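Local coordinates for dipeptide transport protein DPPA (Bacillus subtilis, PDB 1HI9), which hydrolyses N-terminal residues from peptides that contain D-amino acids, using two zinc ions per subunit in the central chamber of a homodecamer, at residues A39-A44 and A188-L193; I43-N48 and E196-A201; S86-L91 and E256-M261; R122-N127 and L134-Y139. One frame throughout, in Å; residues are numbered along the deposited sequence.

From the N terminus, helix 28-48 comes first, and its second half carries both contact 1 and contact 2, which share Ile43 and Ala44. Their partners lie one after the other along helix 187-203, so each closes a loop of more than 140 residues and sets two helices side by side on the mixed sheet. Contact 3 begins within those loops, at 86-91, and ends beyond them on helix 254-268, so it crosses both. Contact 4 is the local one: it joins strand 121-126 to helix 133-143 across a short connection and lies within all three larger loops. Contacts 3 and 4 touch, through Tyr258 with Asn137 and Met261 with Phe124, well apart from the helix pair of contacts 1 and 2.

Contact 1 (A39-A44 and A188-L193); sequences ANYCIA and AKRGRL
Tyr41 and Gly191 mark the closest pass of two helix segments, 39-44 and 188-193, which run the same general way with axes 9.4 Å apart and a crossing angle of -30°. Their CA atoms are 6.0 Å apart, a spacing that a glycine makes possible. Gly191 CA sits almost exactly over the middle of the Tyr41 ring, 3.6 Å from its centroid, in a CH-pi contact. A side chain on the glycine would point straight into the ring and collide with CZ, which is consistent with a glycine at this position.

Tyr41 reaches the glycine because its CG lies anti to the carbonyl carbon (chi1 -76°), laying the ring across the gap between the helices. Arg190 comes at the rim of the same ring. Its guanidinium plane stands nearly perpendicular to the tyrosine (86°), with CE1 of Tyr41 over the guanidinium face and Arg190 NH2 just 3.2 Å from that CE1. The ring therefore offers the arginine an edge and not its pi face. The charge is met by Glu38, one turn before the tyrosine, through a salt bridge at NH1. Leucine in place of Tyr41 would probably leave Gly191 CA without its flat cover and the guanidinium with less to lean on. Next to Arg190 in sequence, Lys189 forms a salt bridge with Glu74 of a neighbouring subunit.

Chemically, then, the helices meet through a backbone-to-ring contact that depends on shape, while the charged group at the ring edge finds its salt-bridge partner on the tyrosine's own helix.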
loop_
_atom_site.group_PDB
_atom_site.type_symbol
_atom_site.label_atom_id
_atom_site.label_comp_id
_atom_site.label_asym_id
_atom_site.label_seq_id
_atom_site.Cartn_x
_atom_site.Cartn_y
_atom_site.Cartn_z
ATOM N N ALA A 39 6.418 -22.023 -29.712
ATOM C CA ALA A 39 6.105 -23.437 -29.629
ATOM C C ALA A 39 5.281 -23.887 -30.838
ATOM O O ALA A 39 5.472 -24.995 -31.345
ATOM C CB ALA A 39 5.343 -23.736 -28.331
ATOM N N ASN A 40 4.363 -23.034 -31.294
ATOM C CA ASN A 40 3.535 -23.385 -32.438
ATOM C C ASN A 40 4.381 -23.665 -33.670
ATOM O O ASN A 40 4.075 -24.580 -34.433
ATOM C CB ASN A 40 2.507 -22.289 -32.744
ATOM C CG ASN A 40 1.356 -22.267 -31.742
ATOM O OD1 ASN A 40 1.005 -23.291 -31.148
ATOM N ND2 ASN A 40 0.755 -21.100 -31.567
ATOM N N TYR A 41 5.453 -22.904 -33.863
ATOM C CA TYR A 41 6.294 -23.143 -35.030
ATOM C C TYR A 41 6.791 -24.587 -35.030
ATOM O O TYR A 41 6.714 -25.280 -36.047
ATOM C CB TYR A 41 7.483 -22.184 -35.059
ATOM C CG TYR A 41 7.131 -20.788 -35.497
ATOM C CD1 TYR A 41 7.183 -19.729 -34.601
ATOM C CD2 TYR A 41 6.781 -20.519 -36.820
ATOM C CE1 TYR A 41 6.906 -18.433 -35.004
ATOM C CE2 TYR A 41 6.497 -19.222 -37.237
ATOM C CZ TYR A 41 6.566 -18.179 -36.321
ATOM O OH TYR A 41 6.316 -16.881 -36.713
ATOM N N CYS A 42 7.278 -25.050 -33.881
ATOM C CA CYS A 42 7.779 -26.417 -33.777
ATOM C C CYS A 42 6.675 -27.455 -33.898
ATOM O O CYS A 42 6.840 -28.478 -34.565
ATOM C CB CYS A 42 8.526 -26.610 -32.457
ATOM S SG CYS A 42 9.997 -25.560 -32.308
ATOM N N ILE A 43 5.551 -27.198 -33.248
ATOM C CA ILE A 43 4.426 -28.112 -33.310
ATOM C C ILE A 43 3.949 -28.270 -34.758
ATOM O O ILE A 43 3.758 -29.386 -35.232
ATOM C CB ILE A 43 3.260 -27.600 -32.445
ATOM C CG1 ILE A 43 3.705 -27.517 -30.981
ATOM C CG2 ILE A 43 2.062 -28.536 -32.563
ATOM C CD1 ILE A 43 2.724 -26.778 -30.075
ATOM N N ALA A 44 3.765 -27.147 -35.448
ATOM C CA ALA A 44 3.314 -27.153 -36.830
ATOM C C ALA A 44 4.252 -27.974 -37.687
ATOM O O ALA A 44 3.815 -28.805 -38.478
ATOM C CB ALA A 44 3.238 -25.739 -37.364
ATOM N N ALA A 188 9.709 -13.550 -36.779
ATOM C CA ALA A 188 9.502 -14.302 -38.011
ATOM C C ALA A 188 10.764 -15.053 -38.420
ATOM O O ALA A 188 10.686 -16.168 -38.925
ATOM C CB ALA A 188 9.074 -13.354 -39.130
ATOM N N LYS A 189 11.919 -14.430 -38.196
ATOM C CA LYS A 189 13.206 -15.016 -38.553
ATOM C C LYS A 189 13.487 -16.252 -37.701
ATOM O O LYS A 189 13.955 -17.274 -38.197
ATOM C CB LYS A 189 14.318 -13.986 -38.356
ATOM C CG LYS A 189 15.270 -13.840 -39.532
ATOM C CD LYS A 189 16.323 -12.789 -39.237
ATOM C CE LYS A 189 17.253 -12.572 -40.415
ATOM N NZ LYS A 189 16.520 -12.050 -41.601
ATOM N N ARG A 190 13.202 -16.146 -36.412
ATOM C CA ARG A 190 13.411 -17.247 -35.492
ATOM C C ARG A 190 12.471 -18.387 -35.884
ATOM O O ARG A 190 12.787 -19.567 -35.712
ATOM C CB ARG A 190 13.075 -16.802 -34.077
ATOM C CG ARG A 190 11.590 -16.929 -33.797
ATOM C CD ARG A 190 11.046 -15.836 -32.914
ATOM N NE ARG A 190 9.584 -15.908 -32.780
ATOM C CZ ARG A 190 8.904 -16.976 -32.354
ATOM N NH1 ARG A 190 9.544 -18.091 -32.025
ATOM N NH2 ARG A 190 7.583 -16.911 -32.222
ATOM N N GLY A 191 11.301 -18.010 -36.395
ATOM C CA GLY A 191 10.304 -18.979 -36.805
ATOM C C GLY A 191 10.825 -19.894 -37.890
ATOM O O GLY A 191 10.636 -21.109 -37.837
ATOM N N ARG A 192 11.477 -19.306 -38.887
ATOM C CA ARG A 192 12.034 -20.094 -39.976
ATOM C C ARG A 192 13.096 -21.016 -39.401
ATOM O O ARG A 192 13.081 -22.223 -39.646
ATOM C CB ARG A 192 12.667 -19.188 -41.028
ATOM C CG ARG A 192 11.717 -18.195 -41.650
ATOM C CD ARG A 192 12.493 -17.352 -42.647
ATOM N NE ARG A 192 11.810 -16.105 -42.870
ATOM C CZ ARG A 192 12.251 -14.857 -42.723
ATOM N NH1 ARG A 192 13.476 -14.535 -42.325
ATOM N NH2 ARG A 192 11.380 -13.904 -42.988
ATOM N N LEU A 193 14.010 -20.438 -38.625
ATOM C CA LEU A 193 15.074 -21.208 -38.007
ATOM C C LEU A 193 14.503 -22.421 -37.278
ATOM O O LEU A 193 14.951 -23.550 -37.486
ATOM C CB LEU A 193 15.863 -20.338 -37.028
ATOM C CG LEU A 193 17.013 -21.063 -36.301
ATOM C CD1 LEU A 193 17.981 -21.651 -37.331
ATOM C CD2 LEU A 193 17.741 -20.097 -35.379
#

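Contact 2 (I43-N48 and E196-A201); sequences IAEAFN and EKTAFA
Glu45 OE2, resting 3.6 Å from the methyl CB of Ala199 across the interface, is gripped by two polar groups of its own helix end. Asn48 ND2 donates to it over 3.1 Å, at 154° and from the syn side, and Ser49 OG forms a second hydrogen bond. A weak bond from the same ND2 also reaches OE1. The glutamate leaves the helix with CG anti to its nitrogen, then bends at chi2 (45°), which curls the carboxylate back toward the last residues of helix 28-48. A carboxylate near a helix C terminus is probably not favoured by the dipole, and these donors are likely to offset that cost.

Most of what meets segment 196-201 is the aliphatic part of the glutamate, with OE2 the carboxylate oxygen that comes near Ala199. Its CG packs 4.0 Å from Thr198 CB and equally close to Ala199 CB, while Glu45 CB lies against the methyl CG2 of Thr198. That methyl also lies 4.3 Å from Ala46 N. Threonine suits the site because it turns a methyl to the neighbouring helix and spends its hydroxyl at home, in a hydrogen bond with Leu194 O one turn back. Ala46 and Ala199 keep the surfaces low, so that the axes can approach to 8.9 Å at a crossing angle of -35°.

Both helices lie over the mixed sheet. Ala46 and Phe47 reach Val54 of strand 53-58, whereas Thr198 and Ala201 settle on Met150 of strand 148-152. Between these footings, Cys42 of the preceding turn also touches Thr198, continuing the seam toward the earlier turns of the pair.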
loop_
_atom_site.group_PDB
_atom_site.type_symbol
_atom_site.label_atom_id
_atom_site.label_comp_id
_atom_site.label_asym_id
_atom_site.label_seq_id
_atom_site.Cartn_x
_atom_site.Cartn_y
_atom_site.Cartn_z
ATOM N N ILE A 43 5.551 -27.198 -33.248
ATOM C CA ILE A 43 4.426 -28.112 -33.310
ATOM C C ILE A 43 3.949 -28.270 -34.758
ATOM O O ILE A 43 3.758 -29.386 -35.232
ATOM C CB ILE A 43 3.260 -27.600 -32.445
ATOM C CG1 ILE A 43 3.705 -27.517 -30.981
ATOM C CG2 ILE A 43 2.062 -28.536 -32.563
ATOM C CD1 ILE A 43 2.724 -26.778 -30.075
ATOM N N ALA A 44 3.765 -27.147 -35.448
ATOM C CA ALA A 44 3.314 -27.153 -36.830
ATOM C C ALA A 44 4.252 -27.974 -37.687
ATOM O O ALA A 44 3.815 -28.805 -38.478
ATOM C CB ALA A 44 3.238 -25.739 -37.364
ATOM N N GLU A 45 5.550 -27.752 -37.531
ATOM C CA GLU A 45 6.516 -28.491 -38.322
ATOM C C GLU A 45 6.599 -29.944 -37.888
ATOM O O GLU A 45 6.947 -30.814 -38.681
ATOM C CB GLU A 45 7.895 -27.837 -38.238
ATOM C CG GLU A 45 8.904 -28.447 -39.193
ATOM C CD GLU A 45 8.320 -28.658 -40.583
ATOM O OE1 GLU A 45 7.664 -27.725 -41.102
ATOM O OE2 GLU A 45 8.524 -29.750 -41.153
ATOM N N ALA A 46 6.277 -30.214 -36.630
ATOM C CA ALA A 46 6.317 -31.588 -36.133
ATOM C C ALA A 46 5.285 -32.418 -36.880
ATOM O O ALA A 46 5.593 -33.497 -37.387
ATOM C CB ALA A 46 6.027 -31.621 -34.635
ATOM N N PHE A 47 4.057 -31.911 -36.925
ATOM C CA PHE A 47 2.969 -32.588 -37.617
ATOM C C PHE A 47 3.279 -32.660 -39.104
ATOM O O PHE A 47 3.092 -33.700 -39.734
ATOM C CB PHE A 47 1.653 -31.837 -37.404
ATOM C CG PHE A 47 1.075 -32.008 -36.030
ATOM C CD1 PHE A 47 0.764 -30.902 -35.249
ATOM C CD2 PHE A 47 0.817 -33.273 -35.526
ATOM C CE1 PHE A 47 0.207 -31.056 -33.986
ATOM C CE2 PHE A 47 0.260 -33.433 -34.264
ATOM C CZ PHE A 47 -0.047 -32.320 -33.494
ATOM N N ASN A 48 3.762 -31.553 -39.658
ATOM C CA ASN A 48 4.096 -31.494 -41.070
ATOM C C ASN A 48 5.163 -32.511 -41.430
ATOM O O ASN A 48 5.289 -32.888 -42.591
ATOM C CB ASN A 48 4.587 -30.096 -41.447
ATOM C CG ASN A 48 4.965 -29.991 -42.909
ATOM O OD1 ASN A 48 4.151 -30.267 -43.794
ATOM N ND2 ASN A 48 6.199 -29.587 -43.175
ATOM N N GLU A 196 12.946 -24.988 -39.843
ATOM C CA GLU A 196 13.973 -25.765 -40.533
ATOM C C GLU A 196 14.638 -26.750 -39.576
ATOM O O GLU A 196 14.738 -27.941 -39.867
ATOM C CB GLU A 196 15.044 -24.841 -41.118
ATOM C CG GLU A 196 14.497 -23.674 -41.924
ATOM C CD GLU A 196 15.591 -22.714 -42.391
ATOM O OE1 GLU A 196 16.503 -22.409 -41.581
ATOM O OE2 GLU A 196 15.532 -22.256 -43.560
ATOM N N LYS A 197 15.082 -26.247 -38.429
ATOM C CA LYS A 197 15.744 -27.085 -37.443
ATOM C C LYS A 197 14.869 -28.236 -36.955
ATOM O O LYS A 197 15.351 -29.347 -36.750
ATOM C CB LYS A 197 16.193 -26.230 -36.263
ATOM C CG LYS A 197 17.316 -25.272 -36.602
ATOM C CD LYS A 197 18.645 -25.996 -36.774
ATOM C CE LYS A 197 19.772 -24.997 -36.995
ATOM N NZ LYS A 197 21.111 -25.655 -36.988
ATOM N N THR A 198 13.583 -27.974 -36.759
ATOM C CA THR A 198 12.688 -29.021 -36.293
ATOM C C THR A 198 12.561 -30.089 -37.373
ATOM O O THR A 198 12.554 -31.290 -37.077
ATOM C CB THR A 198 11.291 -28.463 -35.958
ATOM O OG1 THR A 198 11.403 -27.493 -34.912
ATOM C CG2 THR A 198 10.368 -29.579 -35.506
ATOM N N ALA A 199 12.462 -29.652 -38.626
ATOM C CA ALA A 199 12.351 -30.589 -39.740
ATOM C C ALA A 199 13.596 -31.473 -39.823
ATOM O O ALA A 199 13.497 -32.700 -39.895
ATOM C CB ALA A 199 12.158 -29.838 -41.051
ATOM N N PHE A 200 14.767 -30.848 -39.798
ATOM C CA PHE A 200 16.009 -31.596 -39.876
ATOM C C PHE A 200 16.163 -32.564 -38.712
ATOM O O PHE A 200 16.597 -33.702 -38.895
ATOM C CB PHE A 200 17.209 -30.650 -39.886
ATOM C CG PHE A 200 18.528 -31.359 -40.054
ATOM C CD1 PHE A 200 18.979 -31.725 -41.323
ATOM C CD2 PHE A 200 19.296 -31.704 -38.943
ATOM C CE1 PHE A 200 20.169 -32.426 -41.480
ATOM C CE2 PHE A 200 20.489 -32.406 -39.087
ATOM C CZ PHE A 200 20.929 -32.769 -40.357
ATOM N N ALA A 201 15.808 -32.106 -37.516
ATOM C CA ALA A 201 15.926 -32.930 -36.322
ATOM C C ALA A 201 15.098 -34.202 -36.415
ATOM O O ALA A 201 15.559 -35.273 -36.032
ATOM C CB ALA A 201 15.509 -32.130 -35.092
#

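Contact 3 (S86-L91 and E256-M261); sequences SMVEGL and EAYQAM
Ser86, Met87 and Val88 approach Tyr258 from an irregular loop facing helix 256-261, and the backbones stay well apart: the nearest CA atoms, of Ser86 and Gln259, are 8.7 Å from each other. The loop continues into a type II beta turn from Val88 to Leu91, whose third position is Gly90; its positive phi of 93° is one that glycine accommodates readily.

A long aromatic side chain suits so wide a gap. With CG anti to the backbone nitrogen (chi1 -165°), Tyr258 extends to the loop. Val88 CG2 lies over one ring face, 3.9 Å from CZ, in a CH-pi contact, while the methyl CE of Met261 covers the opposite face. Ser86 CB closes one edge. The hydroxyl bonds to Asn137 OD1 on helix 133-143, joining a third element; a phenylalanine here would probably keep the methyl contacts on its faces but leave Asn137 OD1 without this hydroxyl partner.

Past this ring, Met87 leads toward the metal site, the nearest atom of its side chain about 4 Å from a zinc ion and close to Glu133 and Asp8. At the base of that side chain, Met87 CB stands 3.6 Å from Tyr258 OH.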
loop_
_atom_site.group_PDB
_atom_site.type_symbol
_atom_site.label_atom_id
_atom_site.label_comp_id
_atom_site.label_asym_id
_atom_site.label_seq_id
_atom_site.Cartn_x
_atom_site.Cartn_y
_atom_site.Cartn_z
ATOM N N SER A 86 7.881 -32.634 -12.918
ATOM C CA SER A 86 8.095 -31.252 -13.324
ATOM C C SER A 86 8.276 -31.012 -14.819
ATOM O O SER A 86 7.334 -31.191 -15.594
ATOM C CB SER A 86 9.308 -30.700 -12.548
ATOM O OG SER A 86 9.490 -29.303 -12.737
ATOM N N MET A 87 9.481 -30.594 -15.210
ATOM C CA MET A 87 9.801 -30.305 -16.602
ATOM C C MET A 87 9.673 -31.472 -17.588
ATOM O O MET A 87 9.559 -31.248 -18.793
ATOM C CB MET A 87 11.206 -29.708 -16.693
ATOM C CG MET A 87 11.369 -28.438 -15.890
ATOM S SD MET A 87 12.961 -27.616 -16.135
ATOM C CE MET A 87 12.690 -26.799 -17.683
ATOM N N VAL A 88 9.700 -32.708 -17.097
ATOM C CA VAL A 88 9.564 -33.853 -17.993
ATOM C C VAL A 88 8.309 -34.686 -17.716
ATOM O O VAL A 88 8.237 -35.860 -18.071
ATOM C CB VAL A 88 10.831 -34.769 -17.968
ATOM C CG1 VAL A 88 11.954 -34.103 -18.748
ATOM C CG2 VAL A 88 11.278 -35.036 -16.530
ATOM N N GLU A 89 7.321 -34.063 -17.086
ATOM C CA GLU A 89 6.057 -34.717 -16.792
ATOM C C GLU A 89 5.386 -35.167 -18.093
ATOM O O GLU A 89 5.301 -34.407 -19.062
ATOM C CB GLU A 89 5.119 -33.757 -16.060
ATOM C CG GLU A 89 3.756 -34.352 -15.803
ATOM C CD GLU A 89 3.823 -35.539 -14.855
ATOM O OE1 GLU A 89 2.929 -36.420 -14.940
ATOM O OE2 GLU A 89 4.762 -35.586 -14.020
ATOM N N GLY A 90 4.924 -36.413 -18.112
ATOM C CA GLY A 90 4.255 -36.934 -19.290
ATOM C C GLY A 90 5.150 -37.661 -20.275
ATOM O O GLY A 90 4.669 -38.248 -21.242
ATOM N N LEU A 91 6.453 -37.634 -20.036
ATOM C CA LEU A 91 7.404 -38.299 -20.924
ATOM C C LEU A 91 7.603 -39.771 -20.522
ATOM O O LEU A 91 8.018 -40.056 -19.400
ATOM C CB LEU A 91 8.750 -37.561 -20.871
ATOM C CG LEU A 91 9.692 -37.655 -22.077
ATOM C CD1 LEU A 91 10.994 -36.934 -21.771
ATOM C CD2 LEU A 91 9.972 -39.101 -22.422
ATOM N N GLU A 256 14.097 -41.452 -9.249
ATOM C CA GLU A 256 14.138 -41.072 -7.845
ATOM C C GLU A 256 15.096 -39.894 -7.678
ATOM O O GLU A 256 14.886 -39.001 -6.844
ATOM C CB GLU A 256 14.607 -42.240 -6.969
ATOM C CG GLU A 256 14.177 -42.102 -5.518
ATOM C CD GLU A 256 14.921 -43.036 -4.572
ATOM O OE1 GLU A 256 14.358 -43.366 -3.498
ATOM O OE2 GLU A 256 16.070 -43.429 -4.889
ATOM N N ALA A 257 16.148 -39.888 -8.487
ATOM C CA ALA A 257 17.140 -38.823 -8.430
ATOM C C ALA A 257 16.494 -37.505 -8.840
ATOM O O ALA A 257 16.785 -36.461 -8.258
ATOM C CB ALA A 257 18.313 -39.142 -9.363
ATOM N N TYR A 258 15.605 -37.566 -9.827
ATOM C CA TYR A 258 14.944 -36.364 -10.300
ATOM C C TYR A 258 14.053 -35.791 -9.213
ATOM O O TYR A 258 14.118 -34.599 -8.898
ATOM C CB TYR A 258 14.113 -36.657 -11.554
ATOM C CG TYR A 258 13.692 -35.403 -12.289
ATOM C CD1 TYR A 258 14.586 -34.715 -13.102
ATOM C CD2 TYR A 258 12.415 -34.883 -12.136
ATOM C CE1 TYR A 258 14.219 -33.533 -13.746
ATOM C CE2 TYR A 258 12.035 -33.705 -12.772
ATOM C CZ TYR A 258 12.945 -33.036 -13.576
ATOM O OH TYR A 258 12.572 -31.870 -14.202
ATOM N N GLN A 259 13.224 -36.643 -8.626
ATOM C CA GLN A 259 12.341 -36.187 -7.560
ATOM C C GLN A 259 13.104 -35.704 -6.332
ATOM O O GLN A 259 12.657 -34.788 -5.644
ATOM C CB GLN A 259 11.349 -37.282 -7.195
ATOM C CG GLN A 259 10.285 -37.447 -8.265
ATOM C CD GLN A 259 9.109 -38.284 -7.801
ATOM O OE1 GLN A 259 8.007 -38.187 -8.350
ATOM N NE2 GLN A 259 9.336 -39.116 -6.791
ATOM N N ALA A 260 14.257 -36.306 -6.066
ATOM C CA ALA A 260 15.056 -35.875 -4.937
ATOM C C ALA A 260 15.494 -34.441 -5.231
ATOM O O ALA A 260 15.570 -33.610 -4.327
ATOM C CB ALA A 260 16.264 -36.782 -4.766
ATOM N N MET A 261 15.774 -34.152 -6.501
ATOM C CA MET A 261 16.189 -32.811 -6.902
ATOM C C MET A 261 15.054 -31.832 -6.629
ATOM O O MET A 261 15.273 -30.760 -6.077
ATOM C CB MET A 261 16.570 -32.798 -8.390
ATOM C CG MET A 261 16.927 -31.427 -8.958
ATOM S SD MET A 261 15.466 -30.487 -9.470
ATOM C CE MET A 261 14.897 -31.539 -10.800
#

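Contact 4 (R122-N127 and L134-Y139); sequences RHFYIN and LGLNAY
Leu136, with CG anti to the carbonyl carbon (chi1 -77°), and Ile126, with CG1 placed likewise (chi1 -70°), turn their branches into the space between strand 123-126 and helix 134-139. The motif is a beta hairpin, strands 121-126 and 129-131, followed directly by helix 133-143, which folds back over the antiparallel sheet. The helix runs in nearly the same direction as strand 123-126, 28° from parallel and with axes 9.5 Å apart.

Phe124 and Ile126, two residues apart on the strand, face the same way and meet Leu136 and Tyr139, one helical turn apart. Leu136 forks between the strand residues: its CD1 reaches Phe124 CD1 at 3.4 Å, the tighter of the two, while its CD2 lies 3.6 Å from Ile126 CG1. A branched leucine suits the place because one stem carries two methyls, one for each strand residue. Tyr139 flanks the isoleucine, the two side chains passing in opposite directions.

The contacts across the layer are apolar, and all four residues are buried. Met261 of helix 254-268 packs on both Phe124 and Leu136, and Val131 backs Phe124 and Ile126. Glu133, at the head of the helix, is a zinc ligand, so this packing probably helps to position the helix from which that ligand projects. At the far end, Tyr139 CE1 rests against the branched carbon of the isoleucine, 3.7 Å from Ile126 CB.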
loop_
_atom_site.group_PDB
_atom_site.type_symbol
_atom_site.label_atom_id
_atom_site.label_comp_id
_atom_site.label_asym_id
_atom_site.label_seq_id
_atom_site.Cartn_x
_atom_site.Cartn_y
_atom_site.Cartn_z
ATOM N N ARG A 122 24.080 -23.852 -7.673
ATOM C CA ARG A 122 25.225 -23.464 -8.482
ATOM C C ARG A 122 25.523 -24.544 -9.498
ATOM O O ARG A 122 25.859 -24.237 -10.636
ATOM C CB ARG A 122 26.449 -23.217 -7.606
ATOM C CG ARG A 122 26.568 -21.782 -7.144
ATOM C CD ARG A 122 27.790 -21.621 -6.300
ATOM N NE ARG A 122 29.026 -22.012 -6.991
ATOM C CZ ARG A 122 29.671 -21.251 -7.868
ATOM N NH1 ARG A 122 29.204 -20.050 -8.181
ATOM N NH2 ARG A 122 30.797 -21.677 -8.413
ATOM N N HIS A 123 25.395 -25.803 -9.082
ATOM C CA HIS A 123 25.639 -26.935 -9.972
ATOM C C HIS A 123 24.822 -28.167 -9.592
ATOM O O HIS A 123 24.524 -28.405 -8.421
ATOM C CB HIS A 123 27.121 -27.356 -9.957
ATOM C CG HIS A 123 28.058 -26.347 -10.543
ATOM N ND1 HIS A 123 28.958 -25.636 -9.780
ATOM C CD2 HIS A 123 28.225 -25.920 -11.817
ATOM C CE1 HIS A 123 29.637 -24.809 -10.556
ATOM N NE2 HIS A 123 29.211 -24.962 -11.798
ATOM N N PHE A 124 24.471 -28.944 -10.607
ATOM C CA PHE A 124 23.766 -30.204 -10.448
ATOM C C PHE A 124 24.789 -31.241 -10.915
ATOM O O PHE A 124 25.544 -30.990 -11.860
ATOM C CB PHE A 124 22.547 -30.276 -11.370
ATOM C CG PHE A 124 21.294 -29.676 -10.791
ATOM C CD1 PHE A 124 20.256 -29.258 -11.631
ATOM C CD2 PHE A 124 21.132 -29.556 -9.417
ATOM C CE1 PHE A 124 19.083 -28.721 -11.109
ATOM C CE2 PHE A 124 19.967 -29.025 -8.889
ATOM C CZ PHE A 124 18.936 -28.608 -9.734
ATOM N N TYR A 125 24.823 -32.400 -10.268
ATOM C CA TYR A 125 25.750 -33.456 -10.659
ATOM C C TYR A 125 25.068 -34.820 -10.669
ATOM O O TYR A 125 24.344 -35.199 -9.740
ATOM C CB TYR A 125 26.948 -33.541 -9.696
ATOM C CG TYR A 125 27.905 -32.370 -9.694
ATOM C CD1 TYR A 125 27.824 -31.378 -8.717
ATOM C CD2 TYR A 125 28.899 -32.260 -10.668
ATOM C CE1 TYR A 125 28.708 -30.305 -8.707
ATOM C CE2 TYR A 125 29.788 -31.192 -10.671
ATOM C CZ TYR A 125 29.686 -30.217 -9.683
ATOM O OH TYR A 125 30.561 -29.152 -9.647
ATOM N N ILE A 126 25.309 -35.555 -11.742
ATOM C CA ILE A 126 24.798 -36.903 -11.877
ATOM C C ILE A 126 26.063 -37.732 -12.052
ATOM O O ILE A 126 26.626 -37.789 -13.146
ATOM C CB ILE A 126 23.883 -37.055 -13.103
ATOM C CG1 ILE A 126 22.582 -36.297 -12.872
ATOM C CG2 ILE A 126 23.556 -38.533 -13.326
ATOM C CD1 ILE A 126 21.781 -36.818 -11.674
ATOM N N ASN A 127 26.515 -38.341 -10.954
ATOM C CA ASN A 127 27.741 -39.137 -10.948
ATOM C C ASN A 127 28.935 -38.267 -11.379
ATOM O O ASN A 127 29.663 -38.590 -12.321
ATOM C CB ASN A 127 27.600 -40.350 -11.878
ATOM C CG ASN A 127 27.039 -41.571 -11.169
ATOM O OD1 ASN A 127 26.115 -41.470 -10.361
ATOM N ND2 ASN A 127 27.589 -42.737 -11.482
ATOM N N LEU A 134 18.806 -28.854 -18.585
ATOM C CA LEU A 134 18.964 -29.541 -19.855
ATOM C C LEU A 134 19.473 -30.963 -19.654
ATOM O O LEU A 134 18.889 -31.918 -20.168
ATOM C CB LEU A 134 19.925 -28.751 -20.732
ATOM C CG LEU A 134 19.899 -29.067 -22.216
ATOM C CD1 LEU A 134 20.487 -27.885 -22.983
ATOM C CD2 LEU A 134 20.667 -30.344 -22.480
ATOM N N GLY A 135 20.548 -31.091 -18.884
ATOM C CA GLY A 135 21.138 -32.387 -18.630
ATOM C C GLY A 135 20.232 -33.303 -17.850
ATOM O O GLY A 135 20.017 -34.441 -18.257
ATOM N N LEU A 136 19.700 -32.827 -16.729
ATOM C CA LEU A 136 18.811 -33.661 -15.935
ATOM C C LEU A 136 17.619 -34.144 -16.757
ATOM O O LEU A 136 17.253 -35.315 -16.684
ATOM C CB LEU A 136 18.299 -32.906 -14.707
ATOM C CG LEU A 136 19.241 -32.742 -13.516
ATOM C CD1 LEU A 136 18.485 -32.030 -12.378
ATOM C CD2 LEU A 136 19.743 -34.100 -13.041
ATOM N N ASN A 137 17.011 -33.250 -17.534
ATOM C CA ASN A 137 15.856 -33.650 -18.327
ATOM C C ASN A 137 16.250 -34.656 -19.416
ATOM O O ASN A 137 15.481 -35.570 -19.743
ATOM C CB ASN A 137 15.161 -32.428 -18.944
ATOM C CG ASN A 137 14.682 -31.428 -17.892
ATOM O OD1 ASN A 137 14.537 -31.761 -16.712
ATOM N ND2 ASN A 137 14.427 -30.208 -18.319
ATOM N N ALA A 138 17.460 -34.507 -19.951
ATOM C CA ALA A 138 17.937 -35.417 -20.979
ATOM C C ALA A 138 18.123 -36.795 -20.357
ATOM O O ALA A 138 17.767 -37.813 -20.956
ATOM C CB ALA A 138 19.251 -34.910 -21.573
ATOM N N TYR A 139 18.662 -36.825 -19.140
ATOM C CA TYR A 139 18.877 -38.087 -18.442
ATOM C C TYR A 139 17.557 -38.793 -18.147
ATOM O O TYR A 139 17.480 -40.022 -18.229
ATOM C CB TYR A 139 19.645 -37.861 -17.139
ATOM C CG TYR A 139 21.147 -37.887 -17.298
ATOM C CD1 TYR A 139 21.948 -36.951 -16.650
ATOM C CD2 TYR A 139 21.769 -38.850 -18.090
ATOM C CE1 TYR A 139 23.330 -36.965 -16.788
ATOM C CE2 TYR A 139 23.156 -38.878 -18.235
ATOM C CZ TYR A 139 23.930 -37.928 -17.579
ATOM O OH TYR A 139 25.305 -37.942 -17.707
#